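Local coordinates for protein BT_4661 (Bacteroides thetaiotaomicron, PDB 4AK1) that probably binds heparin and heparan sulphate at the cell surface, as a SusE-like protein of a gut bacterium's heparin utilisation system, at residues I15-M20 against D100-N105; I23-T28 against M107-D112; E332-F337 against V403-T408; W477-K482 against A490-S495; K637-I642 against P653-N658. One frame throughout, in Å; residues are numbered along the deposited sequence. Where two conformers were deposited one is given.

In the fold
From the N terminus, strand 94-106 comes back to lie parallel beside strand 14-23, and interaction 1 joins the two across about 80 intervening residues. Interaction 2 continues the same pairing; their segments alternate along the chain, so the two cross, and they touch where Asn105 O meets Ile23 N. Interaction 3 follows in series, laying the loop 332-337 over strand 397-407 at about 52 Å from interaction 2, centre to centre. Interaction 4 closes a short loop that brings strand 489-492 back, antiparallel, over strand 476-483 of another sheet, beside a sodium ion. Interaction 5 closes another short loop, joining the starts of strands 640-642 and 657-658, which lie in different sheets.

Interaction 1: residues I15-M20 against D100-N105; sequences IYYTGM and DIVEIN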
# COMPACT_ATOMS: atom_id res chain seq x y z
N ILE A 15 21.62 18.32 15.05
CA ILE A 15 22.52 18.10 16.19
C ILE A 15 23.59 17.07 15.88
O ILE A 15 23.34 16.11 15.16
CB ILE A 15 21.72 17.68 17.47
CG1 ILE A 15 22.60 17.74 18.73
CG2 ILE A 15 21.09 16.30 17.29
CD1 ILE A 15 21.82 17.78 20.04
N TYR A 16 24.79 17.30 16.41
CA TYR A 16 25.85 16.30 16.43
C TYR A 16 26.72 16.50 17.67
O TYR A 16 26.64 17.55 18.33
CB TYR A 16 26.69 16.35 15.14
CG TYR A 16 27.52 17.61 14.94
CD1 TYR A 16 26.99 18.71 14.26
CD2 TYR A 16 28.84 17.68 15.39
CE1 TYR A 16 27.75 19.86 14.06
CE2 TYR A 16 29.61 18.83 15.19
CZ TYR A 16 29.05 19.91 14.52
OH TYR A 16 29.79 21.05 14.31
N TYR A 17 27.54 15.50 17.96
CA TYR A 17 28.39 15.49 19.15
C TYR A 17 29.86 15.54 18.80
O TYR A 17 30.28 14.95 17.80
CB TYR A 17 28.10 14.23 19.99
CG TYR A 17 26.94 14.42 20.95
CD1 TYR A 17 25.63 14.50 20.49
CD2 TYR A 17 27.17 14.55 22.32
CE1 TYR A 17 24.58 14.70 21.37
CE2 TYR A 17 26.12 14.74 23.21
CZ TYR A 17 24.82 14.82 22.72
OH TYR A 17 23.77 15.02 23.60
N THR A 18 30.63 16.26 19.61
CA THR A 18 32.10 16.20 19.55
C THR A 18 32.64 15.89 20.95
O THR A 18 31.94 16.06 21.94
CB THR A 18 32.72 17.53 19.06
OG1 THR A 18 32.50 18.54 20.05
CG2 THR A 18 32.09 17.98 17.73
N GLY A 19 33.90 15.45 21.02
CA GLY A 19 34.51 15.12 22.31
C GLY A 19 35.55 14.02 22.23
O GLY A 19 36.12 13.77 21.17
N MET A 20 35.80 13.38 23.37
CA MET A 20 36.88 12.40 23.53
C MET A 20 36.44 11.02 23.06
O MET A 20 35.46 10.49 23.56
CB MET A 20 37.22 12.26 25.01
CG MET A 20 38.22 13.24 25.60
SD MET A 20 39.11 12.34 26.88
CE MET A 20 40.49 11.71 25.93
N ASP A 100 22.94 5.72 17.91
CA ASP A 100 24.40 5.62 17.86
C ASP A 100 25.06 6.94 17.43
O ASP A 100 25.96 6.94 16.59
CB ASP A 100 24.84 4.48 16.91
CG ASP A 100 24.37 3.10 17.36
OD1 ASP A 100 23.90 2.95 18.51
OD2 ASP A 100 24.49 2.15 16.56
N ILE A 101 24.58 8.04 17.99
CA ILE A 101 25.11 9.38 17.70
C ILE A 101 26.47 9.63 18.41
O ILE A 101 27.30 10.42 17.93
CB ILE A 101 24.07 10.48 18.02
CG1 ILE A 101 24.53 11.85 17.50
CG2 ILE A 101 23.72 10.49 19.52
CD1 ILE A 101 23.45 12.91 17.43
N VAL A 102 26.70 8.94 19.52
CA VAL A 102 27.94 9.09 20.27
C VAL A 102 28.61 7.73 20.42
O VAL A 102 27.96 6.75 20.82
CB VAL A 102 27.67 9.67 21.68
CG1 VAL A 102 28.92 9.60 22.56
CG2 VAL A 102 27.20 11.11 21.56
N GLU A 103 29.91 7.68 20.09
CA GLU A 103 30.76 6.49 20.26
C GLU A 103 31.85 6.74 21.30
O GLU A 103 32.54 7.76 21.23
CB GLU A 103 31.43 6.09 18.94
CG GLU A 103 30.46 5.78 17.82
CD GLU A 103 31.12 5.13 16.61
OE1 GLU A 103 32.33 4.81 16.66
OE2 GLU A 103 30.41 4.94 15.61
N ILE A 104 31.98 5.83 22.26
CA ILE A 104 32.99 5.93 23.31
C ILE A 104 33.78 4.63 23.40
O ILE A 104 33.23 3.55 23.61
CB ILE A 104 32.39 6.26 24.69
CG1 ILE A 104 31.60 7.57 24.61
CG2 ILE A 104 33.49 6.36 25.75
CD1 ILE A 104 30.62 7.77 25.75
N ASN A 105 35.09 4.75 23.19
CA ASN A 105 35.99 3.61 23.28
C ASN A 105 36.56 3.51 24.69
O ASN A 105 37.42 4.31 25.07
CB ASN A 105 37.08 3.72 22.20
CG ASN A 105 37.98 2.50 22.14
OD1 ASN A 105 37.52 1.37 22.33
ND2 ASN A 105 39.26 2.73 21.88
O HOH W 1 27.72 13.00 16.54
O HOH W 2 33.11 10.21 22.62
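Val102 lays its CG2 methyl over one face of the Tyr17 ring, 3.8 Å from the ring centroid and 28° off the normal, so this is a CH-pi contact displaced toward the rim. The closest approach is Val102 CG2 to Tyr17 CG, 3.4 Å. Ile101 meets the same ring differently: its CD1 comes obliquely to Tyr17 CD1 at 4.1 Å, the two side chains crossing at about a right angle. With CG1 anti to the backbone N (chi1 -171°), Ile101 stretches across to the neighbouring strand, where CD1 also lies 4.1 Å from Ile15 CG2. The strands run parallel, 20° apart, within a mixed sheet, and at Ile101 and Val102 the second makes a classic beta bulge opposite Leu85. Water takes the place of a direct backbone bond between the two segments here, accepting from Tyr17 N at 2.9 Å and donating to Ile101 O. At the far end of the ring, Tyr17 OH is hydrogen-bonded to Gly68 O, which together with the valine methyl fixes how the phenol lies. Were this tyrosine an alanine, Val102 CG2 and Ile101 CD1 would probably face a gap and Gly68 O would lose its hydroxyl partner. Phe44 of strand 42-51 packs against both Ile15 and Tyr17.

Interaction 2: residues I23-T28 against M107-D112; sequences IGPSMT and MKPVPD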
# COMPACT_ATOMS: atom_id res chain seq x y z
N ILE A 23 38.67 6.76 26.26
CA ILE A 23 38.74 7.02 27.69
C ILE A 23 39.15 5.77 28.48
O ILE A 23 39.24 4.68 27.91
CB ILE A 23 37.41 7.58 28.26
CG1 ILE A 23 36.28 6.52 28.22
CG2 ILE A 23 37.01 8.87 27.55
CD1 ILE A 23 35.07 6.86 29.08
N GLY A 24 39.42 5.97 29.77
CA GLY A 24 39.59 4.88 30.73
C GLY A 24 38.59 4.98 31.87
O GLY A 24 37.76 5.91 31.90
N PRO A 25 38.63 4.01 32.81
CA PRO A 25 37.66 3.96 33.90
C PRO A 25 37.77 5.11 34.92
O PRO A 25 36.86 5.30 35.71
CB PRO A 25 37.96 2.61 34.58
CG PRO A 25 39.37 2.31 34.21
CD PRO A 25 39.51 2.83 32.81
N SER A 26 38.87 5.87 34.88
CA SER A 26 39.07 6.98 35.82
C SER A 26 38.59 8.34 35.30
O SER A 26 38.80 9.36 35.96
CB SER A 26 40.54 7.09 36.23
OG SER A 26 40.92 5.99 37.03
N MET A 27 37.95 8.35 34.14
CA MET A 27 37.51 9.59 33.50
C MET A 27 36.38 10.30 34.25
O MET A 27 35.30 9.74 34.43
CB MET A 27 37.09 9.29 32.05
CG MET A 27 36.41 10.43 31.31
SD MET A 27 37.45 11.89 31.20
CE MET A 27 36.49 12.85 30.02
N THR A 28 36.62 11.54 34.68
CA THR A 28 35.60 12.27 35.45
C THR A 28 35.09 13.53 34.75
O THR A 28 34.15 14.17 35.24
CB THR A 28 36.08 12.63 36.88
OG1 THR A 28 37.27 13.42 36.81
CG2 THR A 28 36.33 11.37 37.71
N MET A 107 38.98 1.89 27.16
CA MET A 107 40.23 1.13 27.12
C MET A 107 40.57 0.50 28.47
O MET A 107 39.99 0.86 29.50
CB MET A 107 41.38 2.03 26.66
CG MET A 107 41.19 2.56 25.24
SD MET A 107 42.59 3.54 24.67
CE MET A 107 42.50 4.96 25.73
N LYS A 108 41.49 -0.46 28.44
CA LYS A 108 42.03 -1.09 29.64
C LYS A 108 43.11 -0.17 30.20
O LYS A 108 43.93 0.34 29.44
CB LYS A 108 42.65 -2.46 29.31
CG LYS A 108 43.10 -3.25 30.54
CD LYS A 108 43.95 -4.48 30.21
CE LYS A 108 43.10 -5.63 29.70
NZ LYS A 108 43.84 -6.92 29.82
N PRO A 109 43.13 0.04 31.53
CA PRO A 109 44.25 0.78 32.10
C PRO A 109 45.54 0.03 31.83
O PRO A 109 45.53 -1.20 31.72
CB PRO A 109 43.97 0.77 33.61
CG PRO A 109 42.49 0.60 33.71
CD PRO A 109 42.11 -0.29 32.55
N VAL A 110 46.65 0.76 31.72
CA VAL A 110 47.97 0.13 31.65
C VAL A 110 48.26 -0.64 32.94
O VAL A 110 47.68 -0.32 33.98
CB VAL A 110 49.10 1.15 31.38
CG1 VAL A 110 48.95 1.76 29.99
CG2 VAL A 110 49.13 2.23 32.45
N PRO A 111 49.15 -1.65 32.88
CA PRO A 111 49.48 -2.42 34.08
C PRO A 111 49.97 -1.58 35.27
O PRO A 111 50.45 -0.45 35.11
CB PRO A 111 50.60 -3.36 33.59
CG PRO A 111 50.32 -3.53 32.14
CD PRO A 111 49.81 -2.19 31.68
N ASP A 112 49.86 -2.18 36.45
CA ASP A 112 50.09 -1.54 37.74
C ASP A 112 51.33 -0.64 37.84
O ASP A 112 51.20 0.56 38.14
CB ASP A 112 50.14 -2.61 38.83
CG ASP A 112 49.28 -2.26 40.03
OD1 ASP A 112 48.04 -2.35 39.91
OD2 ASP A 112 49.85 -1.89 41.08
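Ile23 O takes the backbone N-H of Met107 in a 2.9 Å bond from Met107 N, nearly straight at the hydrogen (170°) and arriving almost in line with the carbonyl. It carries the parallel pairing on to the last residue of strand 14-23 and one residue past the end of strand 94-106, just where both chains leave the sheet as loops. Met107 also gathers its own side chain round that oxygen: CB lies 3.6 Å from Ile23 O, and the bend at chi3 (-67°) folds the chain back so that CE comes within 3.9 Å of the same atom. The carbonyl thus takes one N-H, with aliphatic carbons of Met107 packed beside it. Beyond Ile23 the first chain makes a type I beta turn from Gly24 to Met27, closed by a weak bond from Met27 N to Gly24 O. Pro25 is the second residue of that turn and brings CG and CD of its ring against the other loop. The two proline rings meet at an oblique angle through their CG atoms. A serine in place of Pro25 would probably open a gap beside the Pro109 ring and make the turn less rigid. Strand 211-222 flanks both loops: Glu216 accepts from Ser26 N, and Ile214 packs against Met107. Lys108 makes salt bridges with Glu211 of its own chain and with Glu610 of a second subunit. Between the rings the nearest atoms are Pro25 CG and Pro109 CG, 3.6 Å apart, while Pro25 CD rests 3.9 Å from Met107 O.

Interaction 3: residues E332-F337 against V403-T408; sequences EPIANF and VMATNT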
# COMPACT_ATOMS: atom_id res chain seq x y z
N GLU A 332 8.89 47.67 35.35
CA GLU A 332 7.73 46.90 35.80
C GLU A 332 7.73 45.55 35.06
O GLU A 332 7.84 45.52 33.84
CB GLU A 332 6.45 47.68 35.55
CG GLU A 332 5.20 47.12 36.19
CD GLU A 332 5.07 47.46 37.66
OE1 GLU A 332 4.97 48.65 38.02
OE2 GLU A 332 5.05 46.51 38.47
N PRO A 333 7.66 44.42 35.81
CA PRO A 333 7.53 43.10 35.19
C PRO A 333 6.21 42.96 34.44
O PRO A 333 5.24 43.64 34.79
CB PRO A 333 7.53 42.14 36.39
CG PRO A 333 8.19 42.89 37.49
CD PRO A 333 7.81 44.33 37.27
N ILE A 334 6.18 42.08 33.45
CA ILE A 334 4.97 41.79 32.68
C ILE A 334 3.92 41.11 33.55
O ILE A 334 4.23 40.16 34.27
CB ILE A 334 5.29 40.91 31.45
CG1 ILE A 334 6.30 41.65 30.56
CG2 ILE A 334 4.01 40.56 30.69
CD1 ILE A 334 7.08 40.77 29.59
N ALA A 335 2.69 41.62 33.49
CA ALA A 335 1.58 41.05 34.26
C ALA A 335 0.28 41.33 33.52
O ALA A 335 0.21 42.25 32.70
CB ALA A 335 1.55 41.63 35.67
N ASN A 336 -0.75 40.51 33.78
CA ASN A 336 -2.06 40.65 33.12
C ASN A 336 -1.94 40.67 31.60
O ASN A 336 -2.68 41.39 30.92
CB ASN A 336 -2.79 41.92 33.63
CG ASN A 336 -2.82 42.01 35.15
OD1 ASN A 336 -2.63 43.10 35.73
ND2 ASN A 336 -3.07 40.89 35.80
N PHE A 337 -0.99 39.91 31.06
CA PHE A 337 -0.78 39.86 29.62
C PHE A 337 -1.68 38.79 29.02
O PHE A 337 -1.54 37.61 29.33
CB PHE A 337 0.70 39.62 29.26
CG PHE A 337 0.96 39.50 27.77
CD1 PHE A 337 0.37 40.38 26.86
CD2 PHE A 337 1.81 38.51 27.28
CE1 PHE A 337 0.61 40.27 25.49
CE2 PHE A 337 2.07 38.40 25.92
CZ PHE A 337 1.46 39.27 25.02
N VAL A 403 1.64 34.63 21.62
CA VAL A 403 2.48 35.83 21.58
C VAL A 403 3.38 35.83 22.79
O VAL A 403 2.91 35.64 23.93
CB VAL A 403 1.65 37.13 21.55
CG1 VAL A 403 2.57 38.36 21.55
CG2 VAL A 403 0.74 37.17 20.33
N MET A 404 4.67 36.04 22.57
CA MET A 404 5.60 36.18 23.68
C MET A 404 5.96 37.64 23.90
O MET A 404 6.36 38.32 22.96
CB MET A 404 6.88 35.38 23.46
CG MET A 404 7.83 35.45 24.66
SD MET A 404 9.18 34.26 24.52
CE MET A 404 9.90 34.73 22.97
N ALA A 405 5.81 38.09 25.14
CA ALA A 405 6.26 39.41 25.60
C ALA A 405 7.52 39.26 26.43
O ALA A 405 7.59 38.38 27.28
CB ALA A 405 5.18 40.10 26.42
N THR A 406 8.48 40.16 26.23
CA THR A 406 9.77 40.08 26.93
C THR A 406 10.28 41.46 27.31
O THR A 406 10.26 42.37 26.48
CB THR A 406 10.84 39.42 26.02
OG1 THR A 406 10.45 38.08 25.73
CG2 THR A 406 12.24 39.41 26.68
N ASN A 407 10.72 41.60 28.55
CA ASN A 407 11.54 42.72 28.96
C ASN A 407 12.70 42.19 29.81
O ASN A 407 12.89 40.97 29.91
CB ASN A 407 10.71 43.84 29.65
CG ASN A 407 10.09 43.42 30.97
OD1 ASN A 407 10.38 42.37 31.55
ND2 ASN A 407 9.23 44.30 31.49
N THR A 408 13.46 43.09 30.45
CA THR A 408 14.64 42.69 31.22
C THR A 408 14.30 41.87 32.47
O THR A 408 15.17 41.23 33.06
CB THR A 408 15.49 43.91 31.63
OG1 THR A 408 14.66 44.85 32.32
CG2 THR A 408 16.09 44.60 30.42
O HOH W 3 8.63 40.63 32.90
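The loop that leads into strand 342-345 lies across strand 397-407, and two of its apolar side chains, Ile334 and Phe337, press onto the strand residues whose side chains face it. Ala405 sits between them. Its CB lies over one face of the Phe337 ring, 4.0 Å from the centroid and 29° off the normal, a CH-pi contact, and also meets Ile334 CD1 at 3.8 Å. Phe337 reaches in with CG anti to the backbone N (chi1 177°), which carries the outer part of the ring to the strand: CE2 is 3.5 Å from Val403 O, which lies at the ring edge, and CZ is 3.8 Å from Val403 CG1, close to the ring plane. Ile334 extends CD1 to within 3.4 Å of Ala405 O, running past Asn407 in the opposite direction. Asn407 holds the other end of the loop. Its ND2 donates weakly to Glu332 O (3.0 Å, 130°) and also to Asp361 O. On the other side of the amide, OD1 takes a hydrogen from Lys409 N and one from a water, and that water accepts from Ile334 N. Both ends of the amide are therefore occupied, which fixes which way round it lies. Tyr339 packs on Phe337 with its ring steeply inclined; Ile334 also touches Glu412 and Phe337 touches Ala414, both of strand 410-421. A buried amide thus satisfies loop backbone groups directly and through water, while the neighbouring methyls and ring do the apolar packing.

Interaction 4: residues W477-K482 against A490-S495; sequences WEVELK and ATINES. With NA (sodium ion), chain C.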
# COMPACT_ATOMS: atom_id res chain seq x y z
N TRP A 477 -20.92 48.23 -8.17
CA TRP A 477 -19.76 48.40 -9.05
C TRP A 477 -19.14 49.77 -8.98
O TRP A 477 -19.84 50.76 -8.88
CB TRP A 477 -20.18 48.13 -10.49
CG TRP A 477 -20.76 46.75 -10.66
CD1 TRP A 477 -22.08 46.35 -10.47
CD2 TRP A 477 -20.04 45.52 -11.03
NE1 TRP A 477 -22.22 45.00 -10.69
CE2 TRP A 477 -21.03 44.44 -11.04
CE3 TRP A 477 -18.71 45.22 -11.35
CZ2 TRP A 477 -20.70 43.13 -11.34
CZ3 TRP A 477 -18.38 43.89 -11.66
CH2 TRP A 477 -19.35 42.87 -11.65
N GLU A 478 -17.81 49.81 -9.04
CA GLU A 478 -17.03 51.05 -9.11
C GLU A 478 -15.96 50.87 -10.18
O GLU A 478 -15.55 49.74 -10.47
CB GLU A 478 -16.33 51.34 -7.79
CG GLU A 478 -17.23 51.56 -6.58
CD GLU A 478 -16.42 51.50 -5.29
OE1 GLU A 478 -15.90 50.43 -4.91
OE2 GLU A 478 -16.24 52.56 -4.68
N VAL A 479 -15.48 51.98 -10.73
CA VAL A 479 -14.43 51.91 -11.75
C VAL A 479 -13.40 53.02 -11.51
O VAL A 479 -13.72 54.08 -10.96
CB VAL A 479 -15.02 51.98 -13.19
CG1 VAL A 479 -15.55 53.38 -13.51
CG2 VAL A 479 -13.98 51.57 -14.23
N GLU A 480 -12.16 52.75 -11.89
CA GLU A 480 -11.09 53.73 -11.83
C GLU A 480 -10.29 53.64 -13.13
O GLU A 480 -9.78 52.57 -13.47
CB GLU A 480 -10.18 53.46 -10.63
CG GLU A 480 -8.95 54.36 -10.60
CD GLU A 480 -8.07 54.13 -9.39
OE1 GLU A 480 -8.13 53.04 -8.78
OE2 GLU A 480 -7.29 55.06 -9.06
N LEU A 481 -10.22 54.76 -13.85
CA LEU A 481 -9.47 54.84 -15.09
C LEU A 481 -7.99 54.77 -14.75
O LEU A 481 -7.51 55.52 -13.90
CB LEU A 481 -9.81 56.15 -15.81
CG LEU A 481 -9.20 56.47 -17.19
CD1 LEU A 481 -7.75 56.91 -17.07
CD2 LEU A 481 -9.32 55.29 -18.15
N LYS A 482 -7.26 53.88 -15.42
CA LYS A 482 -5.80 53.82 -15.21
C LYS A 482 -5.04 54.40 -16.40
O LYS A 482 -4.15 55.25 -16.22
CB LYS A 482 -5.35 52.38 -14.92
CG LYS A 482 -5.91 51.78 -13.64
CD LYS A 482 -5.69 52.68 -12.43
CE LYS A 482 -5.17 51.88 -11.25
NZ LYS A 482 -3.73 52.23 -11.01
N ALA A 490 -13.36 57.14 -17.63
CA ALA A 490 -14.21 55.96 -17.47
C ALA A 490 -15.32 56.22 -16.45
O ALA A 490 -15.07 56.80 -15.38
CB ALA A 490 -13.37 54.76 -17.04
N THR A 491 -16.54 55.79 -16.79
CA THR A 491 -17.61 55.72 -15.81
C THR A 491 -18.25 54.33 -15.78
O THR A 491 -18.09 53.53 -16.71
CB THR A 491 -18.68 56.80 -16.02
OG1 THR A 491 -19.24 56.67 -17.34
CG2 THR A 491 -18.09 58.21 -15.83
N ILE A 492 -18.98 54.04 -14.71
CA ILE A 492 -19.66 52.75 -14.59
C ILE A 492 -21.07 52.94 -14.03
O ILE A 492 -21.30 53.83 -13.20
CB ILE A 492 -18.84 51.77 -13.72
CG1 ILE A 492 -19.29 50.31 -13.90
CG2 ILE A 492 -18.87 52.18 -12.23
CD1 ILE A 492 -18.18 49.29 -13.70
N ASN A 493 -22.01 52.13 -14.50
CA ASN A 493 -23.31 52.05 -13.86
C ASN A 493 -23.13 51.26 -12.55
O ASN A 493 -22.73 50.10 -12.57
CB ASN A 493 -24.31 51.36 -14.80
CG ASN A 493 -25.71 51.31 -14.23
OD1 ASN A 493 -25.94 50.82 -13.12
ND2 ASN A 493 -26.69 51.80 -15.02
N GLU A 494 -23.43 51.93 -11.43
CA GLU A 494 -23.24 51.37 -10.10
C GLU A 494 -23.98 50.05 -9.87
O GLU A 494 -23.48 49.18 -9.17
CB GLU A 494 -23.63 52.43 -9.04
CG GLU A 494 -23.72 51.94 -7.61
CD GLU A 494 -25.06 51.27 -7.29
OE1 GLU A 494 -26.08 51.54 -7.97
OE2 GLU A 494 -25.09 50.45 -6.35
N SER A 495 -25.18 49.91 -10.44
CA SER A 495 -25.94 48.68 -10.23
C SER A 495 -25.71 47.59 -11.28
O SER A 495 -25.73 46.41 -10.94
CB SER A 495 -27.42 48.95 -10.01
OG SER A 495 -28.09 49.15 -11.22
NA NA C . -26.08 44.83 -9.34
O HOH W 4 -24.72 43.49 -10.83
O HOH W 5 -27.38 46.11 -7.92
O HOH W 6 -28.30 44.69 -10.73
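Trp477 reaches Glu494 and Ser495 with its backbone and its indole together. Its CB begins against the opposite chain, 4.0 Å from Ile492 CD1 and also close to Asn493 O. With CG anti to the carbonyl carbon (chi1 -58°), the ring turns its five-membered edge toward the loop: CD1 is 3.4 Å from Glu494 O, which lies in the ring plane. At the tip, NE1 gives its hydrogen to a water at 2.9 Å, also in the ring plane, and that water binds the sodium ion. The backbone N of Trp477 meanwhile donates to Glu494 O at 2.9 Å, using a lone pair in the carbonyl plane, though with a bent N-H angle of 134°. The strands 477-482 and 490-492 run antiparallel, 178° apart, and face each other through side chains: Val479 CG1 meets Ile492 CB at 3.7 Å, and Leu481 CB lies beside Ala490 CB. The two strands belong to different sheets, Glu478 pairing with Thr515 and Thr491 with Thr500. After the strand, Asn493 forms an Asx turn, its OD1 accepting from Ser495 N. Ser495 O then coordinates the sodium ion at 2.3 Å, alongside three waters and the carbonyl oxygens of Ser473 and Leu475. Phe430 meets Trp477 edge-to-face. The indole N-H is therefore a second-shell group: by donating to a metal-bound water it probably helps hold that water in the coordination shell, and the Asx turn probably helps set the direction of the Ser495 carbonyl.

Interaction 5: residues K637-I642 against P653-N658; sequences KALGYI and PNLWRN
Trp656 and Leu639 are brought together by similar first torsions, each with CG anti to its carbonyl carbon (chi1 -71° and -56°), and their side chains cross at about a right angle. Trp656 is the centre of an inverse gamma turn, closed by a weak bond from Arg657 N to Leu655 O, just before short strand 657-658; Leu639 precedes strand 640-642, so the contact joins the entrances to strands of two different sheets. The indole NE1 donates to Leu639 O at 3.1 Å. The carbonyl oxygen lies near the ring plane, but the donor stands well above the carbonyl plane, away from the lone-pair directions. Past this bond the six-membered ring crosses the leucine, CZ2 lying 3.8 Å from Leu639 CB and 4.2 Å from Leu639 CD1. Phe696 stacks on the indole, and Met611 of helix 607-615 packs on both Trp656 and Leu639, so the N-H that Leu639 O satisfies sits among apolar groups. Outward from this core, Lys637 and Arg657 reach a second subunit: Lys637 NZ makes hydrogen bonds to Thr75 O and Asn77 OD1 of that subunit, and Arg657 makes a salt bridge with its Asp52. Leu655 completes the contact from the turn, its CD1 methyl meeting Leu639 CD2 at 4.2 Å. That same CD1 of Leu655 lies 3.3 Å from Ala638 O, an oxygen that accepts a hydrogen bond from Asn652 ND2.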
# COMPACT_ATOMS: atom_id res chain seq x y z
N LYS A 637 19.57 40.22 -23.81
CA LYS A 637 19.77 41.36 -22.91
C LYS A 637 18.57 42.29 -22.82
O LYS A 637 18.42 43.00 -21.83
CB LYS A 637 21.04 42.16 -23.28
CG LYS A 637 22.34 41.36 -23.24
CD LYS A 637 22.52 40.68 -21.89
CE LYS A 637 23.97 40.59 -21.46
NZ LYS A 637 24.05 40.08 -20.05
N ALA A 638 17.72 42.31 -23.85
CA ALA A 638 16.55 43.18 -23.84
C ALA A 638 15.57 42.78 -22.73
O ALA A 638 15.50 41.59 -22.34
CB ALA A 638 15.85 43.15 -25.20
N LEU A 639 14.84 43.75 -22.21
CA LEU A 639 13.70 43.47 -21.32
C LEU A 639 12.61 42.78 -22.13
O LEU A 639 11.88 41.92 -21.62
CB LEU A 639 13.14 44.76 -20.73
CG LEU A 639 14.17 45.60 -19.97
CD1 LEU A 639 13.49 46.82 -19.35
CD2 LEU A 639 14.90 44.77 -18.91
N GLY A 640 12.53 43.15 -23.40
CA GLY A 640 11.55 42.61 -24.32
C GLY A 640 11.81 43.17 -25.70
O GLY A 640 12.61 44.09 -25.87
N TYR A 641 11.16 42.62 -26.71
CA TYR A 641 11.37 43.11 -28.08
C TYR A 641 10.36 42.45 -28.99
O TYR A 641 9.76 41.42 -28.64
CB TYR A 641 12.82 42.82 -28.55
CG TYR A 641 13.10 41.33 -28.66
CD1 TYR A 641 13.54 40.60 -27.56
CD2 TYR A 641 12.86 40.64 -29.86
CE1 TYR A 641 13.77 39.23 -27.65
CE2 TYR A 641 13.09 39.27 -29.96
CZ TYR A 641 13.53 38.58 -28.85
OH TYR A 641 13.74 37.22 -28.97
N ILE A 642 10.18 43.03 -30.17
CA ILE A 642 9.30 42.47 -31.18
C ILE A 642 10.17 41.81 -32.25
O ILE A 642 11.15 42.41 -32.70
CB ILE A 642 8.43 43.59 -31.80
CG1 ILE A 642 7.58 44.27 -30.69
CG2 ILE A 642 7.59 43.07 -32.96
CD1 ILE A 642 6.75 45.44 -31.17
N PRO A 653 13.06 36.16 -19.79
CA PRO A 653 12.79 35.60 -18.46
C PRO A 653 13.47 36.27 -17.27
O PRO A 653 14.64 36.67 -17.34
CB PRO A 653 13.29 34.15 -18.59
CG PRO A 653 14.31 34.19 -19.69
CD PRO A 653 13.76 35.20 -20.67
N ASN A 654 12.73 36.36 -16.17
CA ASN A 654 13.22 36.79 -14.85
C ASN A 654 13.65 38.25 -14.69
O ASN A 654 14.17 38.61 -13.64
CB ASN A 654 14.33 35.86 -14.33
CG ASN A 654 13.91 34.41 -14.34
OD1 ASN A 654 14.29 33.65 -15.23
ND2 ASN A 654 13.12 34.01 -13.34
N LEU A 655 13.44 39.08 -15.71
CA LEU A 655 13.91 40.48 -15.67
C LEU A 655 12.90 41.46 -15.08
O LEU A 655 13.27 42.43 -14.42
CB LEU A 655 14.34 40.94 -17.09
CG LEU A 655 15.44 40.11 -17.75
CD1 LEU A 655 15.77 40.66 -19.15
CD2 LEU A 655 16.67 40.05 -16.85
N TRP A 656 11.62 41.20 -15.33
CA TRP A 656 10.58 42.10 -14.83
C TRP A 656 10.30 41.89 -13.35
O TRP A 656 9.40 41.15 -12.96
CB TRP A 656 9.34 42.00 -15.70
CG TRP A 656 9.58 42.62 -17.05
CD1 TRP A 656 10.14 42.02 -18.17
CD2 TRP A 656 9.29 44.00 -17.46
NE1 TRP A 656 10.20 42.90 -19.22
CE2 TRP A 656 9.72 44.11 -18.86
CE3 TRP A 656 8.74 45.11 -16.82
CZ2 TRP A 656 9.59 45.29 -19.57
CZ3 TRP A 656 8.62 46.30 -17.56
CH2 TRP A 656 9.02 46.38 -18.90
N ARG A 657 11.10 42.57 -12.54
CA ARG A 657 11.13 42.44 -11.09
C ARG A 657 12.03 43.51 -10.49
O ARG A 657 12.83 44.13 -11.19
CB ARG A 657 11.67 41.06 -10.68
CG ARG A 657 13.08 40.73 -11.18
CD ARG A 657 13.63 39.44 -10.55
NE ARG A 657 14.00 39.57 -9.14
CZ ARG A 657 13.24 39.19 -8.10
NH1 ARG A 657 12.02 38.66 -8.31
NH2 ARG A 657 13.68 39.35 -6.85
N ASN A 658 11.93 43.70 -9.18
CA ASN A 658 13.04 44.34 -8.46
C ASN A 658 13.34 43.55 -7.18
O ASN A 658 12.85 42.42 -7.02
CB ASN A 658 12.77 45.83 -8.21
CG ASN A 658 11.73 46.08 -7.12
OD1 ASN A 658 11.11 45.15 -6.59
ND2 ASN A 658 11.53 47.36 -6.78